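Local coordinates for protein EXOU (Pseudomonas aeruginosa, PDB 4AKX) that is a type III secretion toxin with a patatin-like phospholipase domain, which probably damages host membranes and forms a complex with the chaperone SpcU, at residues Asn65-Leu77 with Arg442-Leu454. Sequence-based numbering, arbitrary orientation.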
ATOM      1  N   ASN B  65     -28.926   9.231 -30.502  1.00 52.57           N
ATOM      2  CA  ASN B  65     -28.888   7.880 -29.949  1.00 50.92           C
ATOM      3  C   ASN B  65     -29.898   7.679 -28.881  1.00 53.09           C
ATOM      4  O   ASN B  65     -29.929   6.630 -28.224  1.00 52.58           O
ATOM      5  CB  ASN B  65     -27.499   7.503 -29.459  1.00 51.97           C
ATOM      6  CG  ASN B  65     -27.055   8.285 -28.245  1.00 54.19           C
ATOM      7  OD1 ASN B  65     -27.511   9.402 -27.977  1.00 55.88           O
ATOM      8  ND2 ASN B  65     -26.109   7.720 -27.534  1.00 58.12           N
ATOM      9  N   GLY B  66     -30.745   8.699 -28.724  1.00 56.48           N
ATOM     10  CA  GLY B  66     -31.812   8.683 -27.741  1.00 52.28           C
ATOM     11  C   GLY B  66     -31.618   9.674 -26.614  1.00 56.20           C
ATOM     12  O   GLY B  66     -32.591  10.294 -26.158  1.00 54.28           O
ATOM     13  N   VAL B  67     -30.368   9.819 -26.148  1.00 59.71           N
ATOM     14  CA  VAL B  67     -30.095  10.519 -24.887  1.00 56.94           C
ATOM     15  C   VAL B  67     -30.738  11.888 -24.930  1.00 57.22           C
ATOM     16  O   VAL B  67     -30.521  12.654 -25.877  1.00 60.54           O
ATOM     17  CB  VAL B  67     -28.589  10.685 -24.605  1.00 57.37           C
ATOM     18  CG1 VAL B  67     -28.372  11.539 -23.362  1.00 52.37           C
ATOM     19  CG2 VAL B  67     -27.910   9.338 -24.481  1.00 54.90           C
ATOM     20  N   THR B  68     -31.542  12.175 -23.915  1.00 54.02           N
ATOM     21  CA  THR B  68     -32.198  13.450 -23.788  1.00 56.61           C
ATOM     22  C   THR B  68     -31.576  14.300 -22.730  1.00 56.85           C
ATOM     23  O   THR B  68     -31.418  13.865 -21.614  1.00 65.66           O
ATOM     24  CB  THR B  68     -33.618  13.240 -23.387  1.00 56.92           C
ATOM     25  OG1 THR B  68     -34.221  12.423 -24.382  1.00 62.03           O
ATOM     26  CG2 THR B  68     -34.337  14.590 -23.293  1.00 62.75           C
ATOM     27  N   GLU B  69     -31.238  15.525 -23.090  1.00 56.73           N
ATOM     28  CA  GLU B  69     -30.657  16.456 -22.170  1.00 57.41           C
ATOM     29  C   GLU B  69     -31.690  17.509 -21.747  1.00 57.46           C
ATOM     30  O   GLU B  69     -32.321  18.180 -22.596  1.00 52.20           O
ATOM     31  CB  GLU B  69     -29.432  17.117 -22.789  1.00 63.37           C
ATOM     32  CG  GLU B  69     -28.968  18.347 -22.014  1.00 80.29           C
ATOM     33  CD  GLU B  69     -27.627  18.908 -22.490  1.00 91.54           C
ATOM     34  OE1 GLU B  69     -27.277  18.722 -23.690  1.00 87.79           O
ATOM     35  OE2 GLU B  69     -26.927  19.548 -21.650  1.00 92.74           O
ATOM     36  N   LEU B  70     -31.845  17.646 -20.426  1.00 57.26           N
ATOM     37  CA  LEU B  70     -32.703  18.661 -19.825  1.00 59.29           C
ATOM     38  C   LEU B  70     -31.914  19.860 -19.297  1.00 63.91           C
ATOM     39  O   LEU B  70     -30.902  19.701 -18.622  1.00 65.80           O
ATOM     40  CB  LEU B  70     -33.502  18.035 -18.708  1.00 58.25           C
ATOM     41  CG  LEU B  70     -34.324  18.927 -17.796  1.00 64.28           C
ATOM     42  CD1 LEU B  70     -35.416  19.573 -18.616  1.00 71.34           C
ATOM     43  CD2 LEU B  70     -34.941  18.088 -16.687  1.00 62.89           C
ATOM     44  N   GLN B  71     -32.370  21.061 -19.633  1.00 67.48           N
ATOM     45  CA  GLN B  71     -31.816  22.284 -19.051  1.00 73.55           C
ATOM     46  C   GLN B  71     -32.938  23.133 -18.459  1.00 78.88           C
ATOM     47  O   GLN B  71     -34.020  23.259 -19.047  1.00 84.12           O
ATOM     48  CB  GLN B  71     -31.051  23.077 -20.090  1.00 75.27           C
ATOM     49  CG  GLN B  71     -30.064  24.062 -19.506  1.00 80.32           C
ATOM     50  CD  GLN B  71     -29.783  25.226 -20.440  1.00 86.58           C
ATOM     51  OE1 GLN B  71     -29.767  25.077 -21.664  1.00 86.59           O
ATOM     52  NE2 GLN B  71     -29.556  26.391 -19.863  1.00 90.78           N
ATOM     53  N   LEU B  72     -32.694  23.706 -17.289  1.00 77.10           N
ATOM     54  CA  LEU B  72     -33.785  24.234 -16.493  1.00 77.30           C
ATOM     55  C   LEU B  72     -33.214  25.260 -15.539  1.00 84.44           C
ATOM     56  O   LEU B  72     -32.074  25.138 -15.103  1.00 86.03           O
ATOM     57  CB  LEU B  72     -34.473  23.086 -15.767  1.00 73.68           C
ATOM     58  CG  LEU B  72     -35.299  23.173 -14.487  1.00 81.61           C
ATOM     59  CD1 LEU B  72     -36.059  21.864 -14.264  1.00 73.81           C
ATOM     60  CD2 LEU B  72     -34.417  23.446 -13.280  1.00 87.64           C
ATOM     61  N   SER B  73     -33.993  26.303 -15.266  1.00 87.89           N
ATOM     62  CA  SER B  73     -33.571  27.382 -14.384  1.00 92.26           C
ATOM     63  C   SER B  73     -33.324  26.862 -12.978  1.00 94.18           C
ATOM     64  O   SER B  73     -34.060  25.996 -12.489  1.00 97.26           O
ATOM     65  CB  SER B  73     -34.635  28.479 -14.340  1.00 94.30           C
ATOM     66  OG  SER B  73     -35.808  28.008 -13.690  1.00 93.35           O
ATOM     67  N   ARG B  74     -32.303  27.409 -12.324  1.00 95.89           N
ATOM     68  CA  ARG B  74     -32.027  27.111 -10.921  1.00 93.27           C
ATOM     69  C   ARG B  74     -33.317  27.132 -10.102  1.00 87.95           C
ATOM     70  O   ARG B  74     -34.199  27.942 -10.358  1.00 92.65           O
ATOM     71  CB  ARG B  74     -31.012  28.108 -10.349  1.00 98.93           C
ATOM     72  CG  ARG B  74     -29.594  27.945 -10.882  1.00103.98           C
ATOM     73  CD  ARG B  74     -28.989  26.620 -10.430  1.00104.91           C
ATOM     74  NE  ARG B  74     -28.794  26.586  -8.982  1.00112.40           N
ATOM     75  CZ  ARG B  74     -27.596  26.476  -8.390  1.00116.00           C
ATOM     76  NH1 ARG B  74     -26.470  26.356  -9.115  1.00118.74           N
ATOM     77  NH2 ARG B  74     -27.530  26.469  -7.064  1.00113.28           N
ATOM     78  N   PRO B  75     -33.432  26.231  -9.123  1.00 81.12           N
ATOM     79  CA  PRO B  75     -34.649  26.039  -8.362  1.00 78.06           C
ATOM     80  C   PRO B  75     -34.998  27.273  -7.614  1.00 77.71           C
ATOM     81  O   PRO B  75     -34.199  28.178  -7.529  1.00 79.18           O
ATOM     82  CB  PRO B  75     -34.273  24.958  -7.352  1.00 81.37           C
ATOM     83  CG  PRO B  75     -33.094  24.271  -7.947  1.00 84.72           C
ATOM     84  CD  PRO B  75     -32.349  25.365  -8.647  1.00 85.35           C
ATOM     85  N   PRO B  76     -36.189  27.298  -7.037  1.00 89.39           N
ATOM     86  CA  PRO B  76     -36.622  28.475  -6.321  1.00 90.03           C
ATOM     87  C   PRO B  76     -35.819  28.660  -5.028  1.00 89.03           C
ATOM     88  O   PRO B  76     -35.557  27.686  -4.307  1.00 87.55           O
ATOM     89  CB  PRO B  76     -38.094  28.169  -6.014  1.00 89.44           C
ATOM     90  CG  PRO B  76     -38.144  26.684  -5.885  1.00 89.87           C
ATOM     91  CD  PRO B  76     -37.111  26.159  -6.860  1.00 90.11           C
ATOM     92  N   LEU B  77     -35.402  29.896  -4.756  1.00 89.61           N
ATOM     93  CA  LEU B  77     -34.844  30.219  -3.444  1.00 90.72           C
ATOM     94  C   LEU B  77     -35.894  30.029  -2.313  1.00 87.41           C
ATOM     95  O   LEU B  77     -36.874  30.798  -2.192  1.00 84.03           O
ATOM     96  CB  LEU B  77     -34.244  31.636  -3.429  1.00 90.52           C
ATOM     97  CG  LEU B  77     -32.724  31.776  -3.518  1.00 90.02           C
ATOM     98  CD1 LEU B  77     -32.348  33.192  -3.137  1.00 91.74           C
ATOM     99  CD2 LEU B  77     -32.000  30.799  -2.605  1.00 89.65           C
ATOM    100  N   ARG B 442     -27.568  34.485 -10.381  1.00117.94           N
ATOM    101  CA  ARG B 442     -28.228  33.212 -10.139  1.00115.10           C
ATOM    102  C   ARG B 442     -29.446  33.070 -11.045  1.00115.70           C
ATOM    103  O   ARG B 442     -29.855  31.962 -11.391  1.00117.71           O
ATOM    104  CB  ARG B 442     -28.646  33.113  -8.678  1.00111.57           C
ATOM    105  CG  ARG B 442     -28.949  31.703  -8.215  1.00109.60           C
ATOM    106  CD  ARG B 442     -29.753  31.712  -6.925  1.00106.29           C
ATOM    107  NE  ARG B 442     -31.129  32.144  -7.155  1.00104.35           N
ATOM    108  CZ  ARG B 442     -32.198  31.339  -7.133  1.00104.09           C
ATOM    109  NH1 ARG B 442     -32.078  30.038  -6.884  1.00100.86           N
ATOM    110  NH2 ARG B 442     -33.403  31.843  -7.351  1.00106.46           N
ATOM    111  N   LEU B 443     -30.003  34.206 -11.442  1.00116.08           N
ATOM    112  CA  LEU B 443     -31.140  34.231 -12.347  1.00115.83           C
ATOM    113  C   LEU B 443     -30.769  33.918 -13.813  1.00114.88           C
ATOM    114  O   LEU B 443     -31.646  33.671 -14.634  1.00114.60           O
ATOM    115  CB  LEU B 443     -31.830  35.589 -12.260  1.00116.19           C
ATOM    116  CG  LEU B 443     -33.340  35.569 -12.374  1.00114.13           C
ATOM    117  CD1 LEU B 443     -33.932  35.428 -10.974  1.00115.07           C
ATOM    118  CD2 LEU B 443     -33.824  36.844 -13.060  1.00117.06           C
ATOM    119  N   GLN B 444     -29.480  33.949 -14.141  1.00112.82           N
ATOM    120  CA  GLN B 444     -29.041  33.689 -15.515  1.00115.96           C
ATOM    121  C   GLN B 444     -28.246  32.395 -15.630  1.00116.44           C
ATOM    122  O   GLN B 444     -27.625  32.129 -16.659  1.00117.04           O
ATOM    123  CB  GLN B 444     -28.216  34.859 -16.063  1.00118.63           C
ATOM    124  CG  GLN B 444     -28.869  36.219 -15.873  1.00122.37           C
ATOM    125  CD  GLN B 444     -30.294  36.269 -16.404  1.00122.86           C
ATOM    126  OE1 GLN B 444     -30.532  36.046 -17.590  1.00125.09           O
ATOM    127  NE2 GLN B 444     -31.249  36.575 -15.525  1.00120.30           N
ATOM    128  N   ALA B 445     -28.257  31.595 -14.568  1.00115.70           N
ATOM    129  CA  ALA B 445     -27.569  30.311 -14.577  1.00116.92           C
ATOM    130  C   ALA B 445     -28.575  29.167 -14.591  1.00118.63           C
ATOM    131  O   ALA B 445     -29.775  29.377 -14.390  1.00116.39           O
ATOM    132  CB  ALA B 445     -26.639  30.196 -13.383  1.00115.74           C
ATOM    133  N   SER B 446     -28.085  27.956 -14.823  1.00 98.89           N
ATOM    134  CA  SER B 446     -28.960  26.854 -15.133  1.00 92.90           C
ATOM    135  C   SER B 446     -28.600  25.556 -14.393  1.00 94.87           C
ATOM    136  O   SER B 446     -27.708  25.536 -13.535  1.00 90.43           O
ATOM    137  CB  SER B 446     -28.973  26.621 -16.640  1.00 94.87           C
ATOM    138  OG  SER B 446     -30.022  25.729 -17.002  1.00103.68           O
ATOM    139  N   GLU B 447     -29.375  24.505 -14.685  1.00 94.32           N
ATOM    140  CA  GLU B 447     -29.101  23.135 -14.278  1.00 87.84           C
ATOM    141  C   GLU B 447     -29.220  22.295 -15.524  1.00 90.24           C
ATOM    142  O   GLU B 447     -30.124  22.509 -16.332  1.00 92.97           O
ATOM    143  CB  GLU B 447     -30.137  22.636 -13.278  1.00 83.03           C
ATOM    144  CG  GLU B 447     -30.436  23.587 -12.135  1.00 95.86           C
ATOM    145  CD  GLU B 447     -30.420  22.891 -10.781  1.00106.10           C
ATOM    146  OE1 GLU B 447     -31.246  21.953 -10.571  1.00106.41           O
ATOM    147  OE2 GLU B 447     -29.576  23.281  -9.927  1.00103.84           O
ATOM    148  N   ARG B 448     -28.302  21.347 -15.683  1.00 91.18           N
ATOM    149  CA  ARG B 448     -28.349  20.381 -16.769  1.00 85.02           C
ATOM    150  C   ARG B 448     -28.521  18.976 -16.193  1.00 85.10           C
ATOM    151  O   ARG B 448     -27.899  18.631 -15.195  1.00 98.84           O
ATOM    152  CB  ARG B 448     -27.067  20.453 -17.584  1.00 88.71           C
ATOM    153  CG  ARG B 448     -26.562  21.869 -17.818  1.00 97.79           C
ATOM    154  CD  ARG B 448     -25.563  21.914 -18.964  1.00104.71           C
ATOM    155  NE  ARG B 448     -25.044  23.265 -19.185  1.00118.10           N
ATOM    156  CZ  ARG B 448     -25.694  24.231 -19.833  1.00120.33           C
ATOM    157  NH1 ARG B 448     -26.915  24.012 -20.319  1.00119.44           N
ATOM    158  NH2 ARG B 448     -25.123  25.424 -19.989  1.00113.93           N
ATOM    159  N   HIS B 449     -29.412  18.190 -16.781  1.00 76.73           N
ATOM    160  CA  HIS B 449     -29.561  16.791 -16.402  1.00 69.38           C
ATOM    161  C   HIS B 449     -29.687  15.972 -17.635  1.00 70.91           C
ATOM    162  O   HIS B 449     -30.396  16.342 -18.576  1.00 74.54           O
ATOM    163  CB  HIS B 449     -30.787  16.577 -15.547  1.00 72.30           C
ATOM    164  CG  HIS B 449     -30.764  17.323 -14.238  1.00 78.82           C
ATOM    165  ND1 HIS B 449     -30.563  16.705 -13.056  1.00 77.72           N
ATOM    166  CD2 HIS B 449     -30.963  18.674 -13.948  1.00 83.09           C
ATOM    167  CE1 HIS B 449     -30.616  17.614 -12.061  1.00 84.18           C
ATOM    168  NE2 HIS B 449     -30.860  18.818 -12.609  1.00 91.55           N
ATOM    169  N   THR B 450     -28.991  14.850 -17.658  1.00 65.91           N
ATOM    170  CA  THR B 450     -28.902  14.076 -18.859  1.00 57.25           C
ATOM    171  C   THR B 450     -29.618  12.796 -18.583  1.00 54.50           C
ATOM    172  O   THR B 450     -29.466  12.217 -17.517  1.00 61.39           O
ATOM    173  CB  THR B 450     -27.441  13.815 -19.201  1.00 62.47           C
ATOM    174  OG1 THR B 450     -26.788  15.068 -19.501  1.00 71.97           O
ATOM    175  CG2 THR B 450     -27.337  12.917 -20.397  1.00 63.95           C
ATOM    176  N   PHE B 451     -30.463  12.373 -19.497  1.00 49.83           N
ATOM    177  CA  PHE B 451     -31.173  11.113 -19.304  1.00 50.29           C
ATOM    178  C   PHE B 451     -30.964  10.197 -20.485  1.00 55.91           C
ATOM    179  O   PHE B 451     -30.371  10.594 -21.500  1.00 64.57           O
ATOM    180  CB  PHE B 451     -32.671  11.335 -19.059  1.00 46.99           C
ATOM    181  CG  PHE B 451     -32.953  12.258 -17.925  1.00 44.22           C
ATOM    182  CD1 PHE B 451     -32.932  13.642 -18.098  1.00 44.90           C
ATOM    183  CD2 PHE B 451     -33.196  11.752 -16.690  1.00 41.89           C
ATOM    184  CE1 PHE B 451     -33.143  14.495 -17.032  1.00 46.96           C
ATOM    185  CE2 PHE B 451     -33.437  12.589 -15.623  1.00 47.61           C
ATOM    186  CZ  PHE B 451     -33.414  13.968 -15.788  1.00 49.14           C
ATOM    187  N   ALA B 452     -31.438   8.965 -20.359  1.00 53.28           N
ATOM    188  CA  ALA B 452     -31.153   7.971 -21.360  1.00 50.29           C
ATOM    189  C   ALA B 452     -32.317   7.845 -22.311  1.00 58.66           C
ATOM    190  O   ALA B 452     -32.208   7.164 -23.344  1.00 66.68           O
ATOM    191  CB  ALA B 452     -30.854   6.660 -20.711  1.00 43.73           C
ATOM    192  N   SER B 453     -33.421   8.531 -21.991  1.00 54.91           N
ATOM    193  CA  SER B 453     -34.604   8.510 -22.841  1.00 50.37           C
ATOM    194  C   SER B 453     -35.480   9.709 -22.545  1.00 54.69           C
ATOM    195  O   SER B 453     -35.384  10.306 -21.456  1.00 49.93           O
ATOM    196  CB  SER B 453     -35.407   7.264 -22.553  1.00 59.48           C
ATOM    197  OG  SER B 453     -35.987   7.321 -21.256  1.00 63.55           O
ATOM    198  N   LEU B 454     -36.350  10.057 -23.509  1.00 56.01           N
ATOM    199  CA  LEU B 454     -37.269  11.174 -23.329  1.00 52.85           C
ATOM    200  C   LEU B 454     -38.054  10.935 -22.075  1.00 54.98           C
ATOM    201  O   LEU B 454     -37.867  11.647 -21.117  1.00 58.52           O
ATOM    202  CB  LEU B 454     -38.213  11.326 -24.511  1.00 54.99           C
ATOM    203  CG  LEU B 454     -39.205  12.502 -24.442  1.00 54.39           C
ATOM    204  CD1 LEU B 454     -38.479  13.820 -24.218  1.00 58.39           C
ATOM    205  CD2 LEU B 454     -40.005  12.586 -25.723  1.00 49.08           C
TER
HETATM  206  O   HOH W   1     -30.084   5.526 -25.067  1.00 68.08           O
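L70 N gives a hydrogen bond to H449 O at 2.7 Å, and H449 N returns one to L70 O. This is the central hydrogen-bonded pair of strands 68-73 and 446-451, which run antiparallel with their axes 4.6 Å apart at closest. Further along, L72 O is gripped twice. E447 N reaches it nearly along the carbonyl axis, while S446 OG bonds to L72 O from above the carbonyl plane, at 2.9 Å. S446 OG also accepts from Q71 NE2 (3.0 Å), within the plane of the Q71 amide. The extended Q71 chain, with CG anti to its backbone N (chi1 -160°), lays the amide beside R448. On the side carrying L70, CB of this leucine meets the edge of the F451 ring at CE1, 3.9 Å away.

Just past strand 68-73, R74 turns one face of its guanidinium to OE2 of E447. R74 NE is 3.5 Å from E447 OE2, a salt bridge of charges only, since no N-H points at the oxygen; R340 also pairs with this oxygen. R442 NH1 gives a fairly straight bond to P75 O (2.9 Å), and L77 CG covers a face of the R442 guanidinium. D343 makes salt bridges to both R74 and R442 and probably offsets their like charges.

Strand 446-451 joins helix 423-441 to helix 454-459, which S453 caps at its N-terminus. Strand 68-73 lies between it and strand 58-63, then leads into strand 77-82 of the mixed patatin-like sheet, beside strand 343-348.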